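Local coordinates for protein chloramphenicol acetyltransferase (Bacteroides thetaiotaomicron, PDB 2I9D) that probably transfers an acetyl group from acetyl-coenzyme A to a hydroxyl of chloramphenicol, working as a trimer of the chloramphenicol acetyltransferase family, at residues H24-Q29 against Q164-N170; P173-G178 against M189-I195. All coordinates share one frame; numbering follows the deposited sequence.

Interaction 1. Residues H24-Q29 against Q164-N170; sequences HFQNPQ and QEKRSGN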
ATOM      1  N   HIS A  24      -6.163  16.196  13.820  1.00 37.90           N
ATOM      2  CA  HIS A  24      -7.483  16.338  13.193  1.00 37.24           C
ATOM      3  C   HIS A  24      -7.610  15.723  11.802  1.00 35.20           C
ATOM      4  O   HIS A  24      -8.633  15.881  11.138  1.00 35.14           O
ATOM      5  CB  HIS A  24      -7.884  17.814  13.209  1.00 38.69           C
ATOM      6  CG  HIS A  24      -7.860  18.403  14.587  1.00 43.13           C
ATOM      7  ND1 HIS A  24      -8.714  17.979  15.591  1.00 46.57           N
ATOM      8  CD2 HIS A  24      -7.051  19.337  15.147  1.00 46.51           C
ATOM      9  CE1 HIS A  24      -8.441  18.640  16.703  1.00 49.18           C
ATOM     10  NE2 HIS A  24      -7.438  19.471  16.461  1.00 49.33           N
ATOM     11  N   PHE A  25      -6.582  14.977  11.397  1.00 32.70           N
ATOM     12  CA  PHE A  25      -6.553  14.278  10.110  1.00 30.10           C
ATOM     13  C   PHE A  25      -7.639  13.216   9.991  1.00 28.44           C
ATOM     14  O   PHE A  25      -7.834  12.429  10.930  1.00 28.18           O
ATOM     15  CB  PHE A  25      -5.181  13.615   9.923  1.00 29.26           C
ATOM     16  CG  PHE A  25      -4.138  14.521   9.307  1.00 28.73           C
ATOM     17  CD1 PHE A  25      -3.968  15.838   9.764  1.00 26.29           C
ATOM     18  CD2 PHE A  25      -3.319  14.047   8.277  1.00 27.41           C
ATOM     19  CE1 PHE A  25      -3.006  16.664   9.219  1.00 28.25           C
ATOM     20  CE2 PHE A  25      -2.353  14.875   7.693  1.00 29.27           C
ATOM     21  CZ  PHE A  25      -2.188  16.192   8.170  1.00 28.66           C
ATOM     22  N   GLN A  26      -8.316  13.200   8.844  1.00 26.34           N
ATOM     23  CA  GLN A  26      -9.149  12.078   8.427  1.00 26.41           C
ATOM     24  C   GLN A  26      -8.426  10.702   8.513  1.00 25.03           C
ATOM     25  O   GLN A  26      -8.964   9.717   9.039  1.00 24.89           O
ATOM     26  CB  GLN A  26      -9.736  12.310   7.017  1.00 25.75           C
ATOM     27  CG  GLN A  26     -10.544  11.087   6.481  1.00 27.12           C
ATOM     28  CD  GLN A  26     -11.435  11.389   5.264  1.00 28.39           C
ATOM     29  OE1 GLN A  26     -12.060  12.449   5.181  1.00 33.36           O
ATOM     30  NE2 GLN A  26     -11.500  10.451   4.326  1.00 29.16           N
ATOM     31  N   ASN A  27      -7.203  10.648   8.007  1.00 24.16           N
ATOM     32  CA  ASN A  27      -6.391   9.461   8.092  1.00 23.24           C
ATOM     33  C   ASN A  27      -4.969   9.856   8.486  1.00 23.76           C
ATOM     34  O   ASN A  27      -4.217  10.337   7.649  1.00 24.18           O
ATOM     35  CB  ASN A  27      -6.433   8.720   6.739  1.00 22.48           C
ATOM     36  CG  ASN A  27      -5.414   7.638   6.646  1.00 20.37           C
ATOM     37  OD1 ASN A  27      -4.898   7.171   7.660  1.00 21.02           O
ATOM     38  ND2 ASN A  27      -5.085   7.249   5.439  1.00 19.78           N
ATOM     39  N   PRO A  28      -4.613   9.692   9.779  1.00 24.23           N
ATOM     40  CA  PRO A  28      -3.270   9.995  10.334  1.00 23.75           C
ATOM     41  C   PRO A  28      -2.259   8.855  10.196  1.00 23.64           C
ATOM     42  O   PRO A  28      -1.170   8.936  10.755  1.00 23.06           O
ATOM     43  CB  PRO A  28      -3.561  10.189  11.824  1.00 23.77           C
ATOM     44  CG  PRO A  28      -4.653   9.197  12.095  1.00 23.24           C
ATOM     45  CD  PRO A  28      -5.534   9.219  10.840  1.00 23.76           C
ATOM     46  N   GLN A  29      -2.617   7.816   9.445  1.00 23.78           N
ATOM     47  CA  GLN A  29      -1.833   6.584   9.425  1.00 23.92           C
ATOM     48  C   GLN A  29      -0.964   6.560   8.210  1.00 23.76           C
ATOM     49  O   GLN A  29      -1.307   7.095   7.156  1.00 21.92           O
ATOM     50  CB  GLN A  29      -2.742   5.357   9.361  1.00 23.48           C
ATOM     51  CG  GLN A  29      -3.760   5.291  10.498  1.00 25.69           C
ATOM     52  CD  GLN A  29      -4.501   3.987  10.554  1.00 26.81           C
ATOM     53  OE1 GLN A  29      -4.728   3.454  11.632  1.00 29.13           O
ATOM     54  NE2 GLN A  29      -4.888   3.458   9.390  1.00 27.05           N
ATOM     55  N   GLN A 164      -8.658   1.005   8.469  1.00 19.62           N
ATOM     56  CA  GLN A 164      -8.660   2.046   9.459  1.00 20.48           C
ATOM     57  C   GLN A 164     -10.024   2.007  10.207  1.00 20.43           C
ATOM     58  O   GLN A 164     -11.080   2.252   9.605  1.00 20.48           O
ATOM     59  CB  GLN A 164      -8.403   3.405   8.778  1.00 19.94           C
ATOM     60  CG  GLN A 164      -8.157   4.566   9.744  1.00 20.25           C
ATOM     61  CD  GLN A 164      -8.323   5.938   9.062  1.00 22.06           C
ATOM     62  OE1 GLN A 164      -8.235   6.062   7.823  1.00 22.72           O
ATOM     63  NE2 GLN A 164      -8.581   6.966   9.868  1.00 20.19           N
ATOM     64  N   GLU A 165     -10.002   1.700  11.499  1.00 20.20           N
ATOM     65  CA  GLU A 165     -11.244   1.591  12.246  1.00 21.00           C
ATOM     66  C   GLU A 165     -12.000   2.915  12.424  1.00 21.63           C
ATOM     67  O   GLU A 165     -13.214   3.007  12.183  1.00 21.53           O
ATOM     68  CB  GLU A 165     -11.024   0.929  13.609  1.00 20.60           C
ATOM     69  CG  GLU A 165     -12.299   0.989  14.483  1.00 21.13           C
ATOM     70  CD  GLU A 165     -12.217   0.188  15.774  1.00 22.41           C
ATOM     71  OE1 GLU A 165     -11.170  -0.450  16.018  1.00 25.16           O
ATOM     72  OE2 GLU A 165     -13.225   0.189  16.541  1.00 24.29           O
ATOM     73  N   LYS A 166     -11.264   3.929  12.847  1.00 22.75           N
ATOM     74  CA  LYS A 166     -11.813   5.199  13.280  1.00 24.88           C
ATOM     75  C   LYS A 166     -10.895   6.339  12.833  1.00 25.15           C
ATOM     76  O   LYS A 166      -9.800   6.096  12.361  1.00 25.19           O
ATOM     77  CB  LYS A 166     -12.010   5.210  14.820  1.00 24.11           C
ATOM     78  CG  LYS A 166     -10.777   4.912  15.616  1.00 26.00           C
ATOM     79  CD  LYS A 166     -11.097   4.672  17.084  1.00 25.78           C
ATOM     80  CE  LYS A 166     -11.150   3.217  17.385  1.00 27.48           C
ATOM     81  NZ  LYS A 166     -11.151   2.925  18.852  1.00 27.38           N
ATOM     82  N   ARG A 167     -11.379   7.570  12.982  1.00 26.38           N
ATOM     83  CA  ARG A 167     -10.659   8.774  12.594  1.00 27.34           C
ATOM     84  C   ARG A 167      -9.290   8.969  13.244  1.00 27.54           C
ATOM     85  O   ARG A 167      -8.346   9.376  12.570  1.00 27.37           O
ATOM     86  CB  ARG A 167     -11.544  10.008  12.788  1.00 27.82           C
ATOM     87  CG  ARG A 167     -11.157  11.147  11.879  1.00 29.41           C
ATOM     88  CD  ARG A 167     -11.779  12.458  12.308  1.00 32.54           C
ATOM     89  NE  ARG A 167     -11.235  13.569  11.514  1.00 35.58           N
ATOM     90  CZ  ARG A 167     -11.625  13.894  10.276  1.00 35.76           C
ATOM     91  NH1 ARG A 167     -12.560  13.187   9.654  1.00 34.77           N
ATOM     92  NH2 ARG A 167     -11.074  14.939   9.652  1.00 35.66           N
ATOM     93  N   SER A 168      -9.173   8.670  14.537  1.00 27.97           N
ATOM     94  CA  SER A 168      -7.886   8.784  15.240  1.00 28.12           C
ATOM     95  C   SER A 168      -6.919   7.659  14.869  1.00 28.65           C
ATOM     96  O   SER A 168      -5.758   7.660  15.308  1.00 29.33           O
ATOM     97  CB  SER A 168      -8.109   8.797  16.766  1.00 28.36           C
ATOM     98  OG  SER A 168      -8.710   7.596  17.225  1.00 28.07           O
ATOM     99  N   GLY A 169      -7.403   6.698  14.080  1.00 27.96           N
ATOM    100  CA  GLY A 169      -6.587   5.582  13.597  1.00 28.00           C
ATOM    101  C   GLY A 169      -6.879   4.261  14.303  1.00 27.71           C
ATOM    102  O   GLY A 169      -7.639   4.226  15.273  1.00 29.27           O
ATOM    103  N   ASN A 170      -6.260   3.178  13.858  1.00 26.34           N
ATOM    104  CA  ASN A 170      -6.389   1.898  14.565  1.00 25.36           C
ATOM    105  C   ASN A 170      -5.888   1.977  16.002  1.00 25.03           C
ATOM    106  O   ASN A 170      -4.996   2.768  16.297  1.00 24.56           O
ATOM    107  CB  ASN A 170      -5.613   0.803  13.827  1.00 25.02           C
ATOM    108  CG  ASN A 170      -6.095   0.609  12.414  1.00 23.58           C
ATOM    109  OD1 ASN A 170      -7.272   0.734  12.147  1.00 22.50           O
ATOM    110  ND2 ASN A 170      -5.190   0.276  11.509  1.00 24.54           N
TER
HETATM  111  O   HOH W   1      -6.858  11.657  13.261  1.00 29.53           O
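Gln29 pushes its carboxamide into the mouth of the 164-170 loop, where OE1 takes the backbone N of Asn170 at 2.7 Å in a nearly straight bond (176°). Its NE2 lies over the aliphatic part of Gln164, 3.5 Å from CG, the two amide planes 40° apart. An extended glutamine suits this place because its chain spans the gap and OE1 can accept the N-H that the loop presents. Asn27 OD1 accepts from Gln29 N, an Asx turn that sets this backbone, and Asn27 CB packs on Gln164 OE1. Gln164 NE2 donates to Gln26 O at 2.9 Å, on a lone pair of that carbonyl, while its second hydrogen goes to Lys166 O. Gly169 N approaches Lys166 O from the opposite face, closing a type I turn. At Gly169 (phi 105°) a CB would crowd Gln29 OE1 and jam against Ser168 O. Pro28 lays CD 3.3 Å from Arg167 O, filling the middle.

Toward exposed His24 the contact opens to solvent: one water bridges Phe25 O and Arg167 O. Arg167, extended from CG to NE, still lays its guanidinium over Gln26 CA and gives NH2 to His24 O, 3.0 Å away and near the guanidinium plane. The side-chain amide of Gln26 bonds to Gln26 O of the second subunit, so these paired loops belong to the subunit interface of the trimer, with Pro28 near the predicted catalytic His197.

Interaction 2. Residues P173-G178 against M189-I195; sequences PLLNAG and MPIAMTI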
ATOM      1  N   PRO A 173      -0.692  -0.852  15.959  1.00 23.68           N
ATOM      2  CA  PRO A 173      -0.041  -1.248  14.684  1.00 22.95           C
ATOM      3  C   PRO A 173      -0.478  -2.611  14.165  1.00 22.16           C
ATOM      4  O   PRO A 173      -0.591  -3.564  14.920  1.00 21.54           O
ATOM      5  CB  PRO A 173       1.454  -1.241  15.027  1.00 23.21           C
ATOM      6  CG  PRO A 173       1.561  -0.231  16.131  1.00 23.60           C
ATOM      7  CD  PRO A 173       0.297  -0.419  16.960  1.00 23.48           C
ATOM      8  N   LEU A 174      -0.726  -2.654  12.859  1.00 22.21           N
ATOM      9  CA  LEU A 174      -1.139  -3.826  12.125  1.00 22.45           C
ATOM     10  C   LEU A 174      -0.021  -4.166  11.118  1.00 22.55           C
ATOM     11  O   LEU A 174       0.466  -3.296  10.411  1.00 21.68           O
ATOM     12  CB  LEU A 174      -2.465  -3.526  11.384  1.00 22.85           C
ATOM     13  CG  LEU A 174      -3.762  -3.332  12.199  1.00 24.67           C
ATOM     14  CD1 LEU A 174      -5.014  -3.230  11.310  1.00 18.64           C
ATOM     15  CD2 LEU A 174      -3.915  -4.485  13.240  1.00 24.30           C
ATOM     16  N   LEU A 175       0.389  -5.430  11.085  1.00 22.61           N
ATOM     17  CA  LEU A 175       1.504  -5.871  10.244  1.00 23.10           C
ATOM     18  C   LEU A 175       1.094  -7.100   9.450  1.00 22.82           C
ATOM     19  O   LEU A 175       0.147  -7.813   9.823  1.00 22.74           O
ATOM     20  CB  LEU A 175       2.772  -6.206  11.057  1.00 22.97           C
ATOM     21  CG  LEU A 175       3.507  -5.063  11.769  1.00 23.99           C
ATOM     22  CD1 LEU A 175       3.016  -4.875  13.226  1.00 22.28           C
ATOM     23  CD2 LEU A 175       4.996  -5.304  11.733  1.00 21.57           C
ATOM     24  N   ASN A 176       1.814  -7.314   8.356  1.00 22.78           N
ATOM     25  CA  ASN A 176       1.661  -8.445   7.480  1.00 23.13           C
ATOM     26  C   ASN A 176       3.024  -8.954   7.103  1.00 23.58           C
ATOM     27  O   ASN A 176       3.910  -8.150   6.748  1.00 24.63           O
ATOM     28  CB  ASN A 176       0.982  -8.010   6.199  1.00 23.21           C
ATOM     29  CG  ASN A 176      -0.434  -7.542   6.430  1.00 25.20           C
ATOM     30  OD1 ASN A 176      -1.363  -8.351   6.469  1.00 28.53           O
ATOM     31  ND2 ASN A 176      -0.613  -6.232   6.554  1.00 25.99           N
ATOM     32  N   ALA A 177       3.183 -10.274   7.143  1.00 22.41           N
ATOM     33  CA  ALA A 177       4.410 -10.931   6.725  1.00 22.02           C
ATOM     34  C   ALA A 177       4.045 -11.757   5.494  1.00 22.26           C
ATOM     35  O   ALA A 177       2.932 -12.291   5.407  1.00 22.84           O
ATOM     36  CB  ALA A 177       4.937 -11.803   7.835  1.00 20.73           C
ATOM     37  N   GLY A 178       4.950 -11.831   4.534  1.00 21.61           N
ATOM     38  CA  GLY A 178       4.692 -12.604   3.328  1.00 21.39           C
ATOM     39  C   GLY A 178       5.690 -13.706   3.140  1.00 21.16           C
ATOM     40  O   GLY A 178       6.493 -13.981   4.032  1.00 21.72           O
HETATM   41  N   MSE A 189      12.006 -11.716   2.777  1.00 26.93           N
HETATM   42  CA  MSE A 189      10.558 -11.804   2.932  1.00 28.63           C
HETATM   43  C   MSE A 189      10.032 -10.393   3.041  1.00 26.06           C
HETATM   44  O   MSE A 189      10.798  -9.532   3.470  1.00 26.53           O
HETATM   45  CB  MSE A 189      10.201 -12.602   4.177  1.00 27.78           C
HETATM   46  CG  MSE A 189      10.756 -12.041   5.460  1.00 29.61           C
HETATM   47 SE   MSE A 189      10.271 -13.181   6.997  1.00 38.43          SE
HETATM   48  CE  MSE A 189       8.350 -12.712   7.066  1.00 28.81           C
ATOM     49  N   PRO A 190       8.758 -10.135   2.618  1.00 23.91           N
ATOM     50  CA  PRO A 190       8.185  -8.793   2.792  1.00 23.44           C
ATOM     51  C   PRO A 190       7.429  -8.606   4.122  1.00 23.44           C
ATOM     52  O   PRO A 190       6.821  -9.542   4.650  1.00 23.50           O
ATOM     53  CB  PRO A 190       7.251  -8.644   1.575  1.00 22.05           C
ATOM     54  CG  PRO A 190       6.847 -10.080   1.222  1.00 22.73           C
ATOM     55  CD  PRO A 190       7.803 -11.028   1.924  1.00 24.06           C
ATOM     56  N   ILE A 191       7.518  -7.404   4.677  1.00 24.62           N
ATOM     57  CA  ILE A 191       6.782  -7.047   5.877  1.00 25.24           C
ATOM     58  C   ILE A 191       6.175  -5.671   5.675  1.00 26.45           C
ATOM     59  O   ILE A 191       6.877  -4.708   5.393  1.00 27.28           O
ATOM     60  CB  ILE A 191       7.647  -7.136   7.166  1.00 25.74           C
ATOM     61  CG1 ILE A 191       8.268  -8.555   7.319  1.00 24.40           C
ATOM     62  CG2 ILE A 191       6.825  -6.718   8.416  1.00 25.04           C
ATOM     63  CD1 ILE A 191       9.226  -8.725   8.466  1.00 24.30           C
ATOM     64  N   ALA A 192       4.848  -5.625   5.774  1.00 27.08           N
ATOM     65  CA  ALA A 192       4.051  -4.429   5.650  1.00 27.87           C
ATOM     66  C   ALA A 192       3.614  -4.009   7.059  1.00 29.37           C
ATOM     67  O   ALA A 192       3.508  -4.854   7.971  1.00 29.18           O
ATOM     68  CB  ALA A 192       2.840  -4.711   4.777  1.00 26.31           C
HETATM   69  N   MSE A 193       3.375  -2.713   7.242  1.00 30.31           N
HETATM   70  CA  MSE A 193       2.836  -2.232   8.491  1.00 33.77           C
HETATM   71  C   MSE A 193       2.093  -0.909   8.355  1.00 29.91           C
HETATM   72  O   MSE A 193       2.371  -0.114   7.472  1.00 29.18           O
HETATM   73  CB  MSE A 193       3.926  -2.155   9.572  1.00 32.32           C
HETATM   74  CG  MSE A 193       5.012  -1.131   9.312  1.00 36.07           C
HETATM   75 SE   MSE A 193       6.520  -1.203  10.623  1.00 50.33          SE
HETATM   76  CE  MSE A 193       5.493  -1.507  12.307  1.00 22.44           C
ATOM     77  N   THR A 194       1.137  -0.706   9.259  1.00 28.33           N
ATOM     78  CA  THR A 194       0.337   0.500   9.334  1.00 26.10           C
ATOM     79  C   THR A 194       0.485   1.122  10.726  1.00 25.90           C
ATOM     80  O   THR A 194       0.206   0.492  11.736  1.00 26.11           O
ATOM     81  CB  THR A 194      -1.120   0.193   8.969  1.00 25.79           C
ATOM     82  OG1 THR A 194      -1.135  -0.223   7.616  1.00 23.39           O
ATOM     83  CG2 THR A 194      -2.050   1.418   9.114  1.00 24.43           C
ATOM     84  N   ILE A 195       0.987   2.347  10.767  1.00 25.06           N
ATOM     85  CA  ILE A 195       1.271   2.995  12.037  1.00 24.41           C
ATOM     86  C   ILE A 195       0.593   4.366  12.071  1.00 24.18           C
ATOM     87  O   ILE A 195       0.074   4.813  11.053  1.00 24.13           O
ATOM     88  CB  ILE A 195       2.840   3.032  12.385  1.00 24.60           C
ATOM     89  CG1 ILE A 195       3.709   3.574  11.223  1.00 23.50           C
ATOM     90  CG2 ILE A 195       3.334   1.614  12.801  1.00 23.42           C
ATOM     91  CD1 ILE A 195       3.436   5.023  10.801  1.00 19.37           C
TER
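Leu174 and Thr194, and likewise Asn176 and Ala192, face each other as hydrogen-bonded pairs of two antiparallel strands. The backbone bonds are regular around Asn176, whose O accepts Ala192 N at 2.9 Å, and continue to Gly178 N, which donates to Pro190 O at 3.0 Å. At the other end Thr194 N reaches Leu174 O at a normal 2.9 Å, but the return bond, Leu174 N to Thr194 O, is weak at 3.5 Å. Proline at 190 has no N-H to give but still offers its carbonyl; Gly178 suits the place opposite, since a CB would clash with Pro190 CG. Thr194 OG1 bonds to Ser31 OG of strand 29-37.

CA-H...O contacts fill in between, such as Met193 CA to Leu174 O at 3.2 Å.

Apolar packing gathers on the face of Leu175, Ala177, Ile191 and Met193. With CG anti to the carbonyl carbon (chi1 -67°), Leu175 runs alongside Met193, a selenomethionine, its CG 3.7 Å from Met193 CB, and CD2 reaches Ile191 CG2 at 4.0 Å. Cutting Leu175 back to an alanine is likely to open a gap beneath Val60 and Phe208 and take away the neighbour of Met193 CB and Ile191 CG2. Met189, also selenomethionine, bends at chi3 to bring CE 3.6 Å from Ala177 CB, whose small methyl suits it.

Helices 52-66 and 202-216 cover this face; strand 146-151 flanks 174-183, and strand 29-37 flanks 186-196.

How the interactions relate
From the N terminus, the chain leaves helix 16-22 through 24-29, enters strand 29-37, and only after 134 intervening residues returns at 164-170, where interaction 1 closes a long loop. Interaction 2 then follows in series: 173-178 and 189-195 close the hairpin of strands 174-183 and 186-196, with ten residues between the segments, so the two neither nest nor cross. Their centres lie 18 Å apart, yet their edges meet, with Gln29 CB 3.3 Å from Ile195 O and Gln29 NE2 packed on Thr194 CG2. Interaction 1 thus joins loops at the subunit interface to the end of the sheet, whereas interaction 2 builds its buried middle, and strand 186-196 ends just before His197, the predicted proton acceptor.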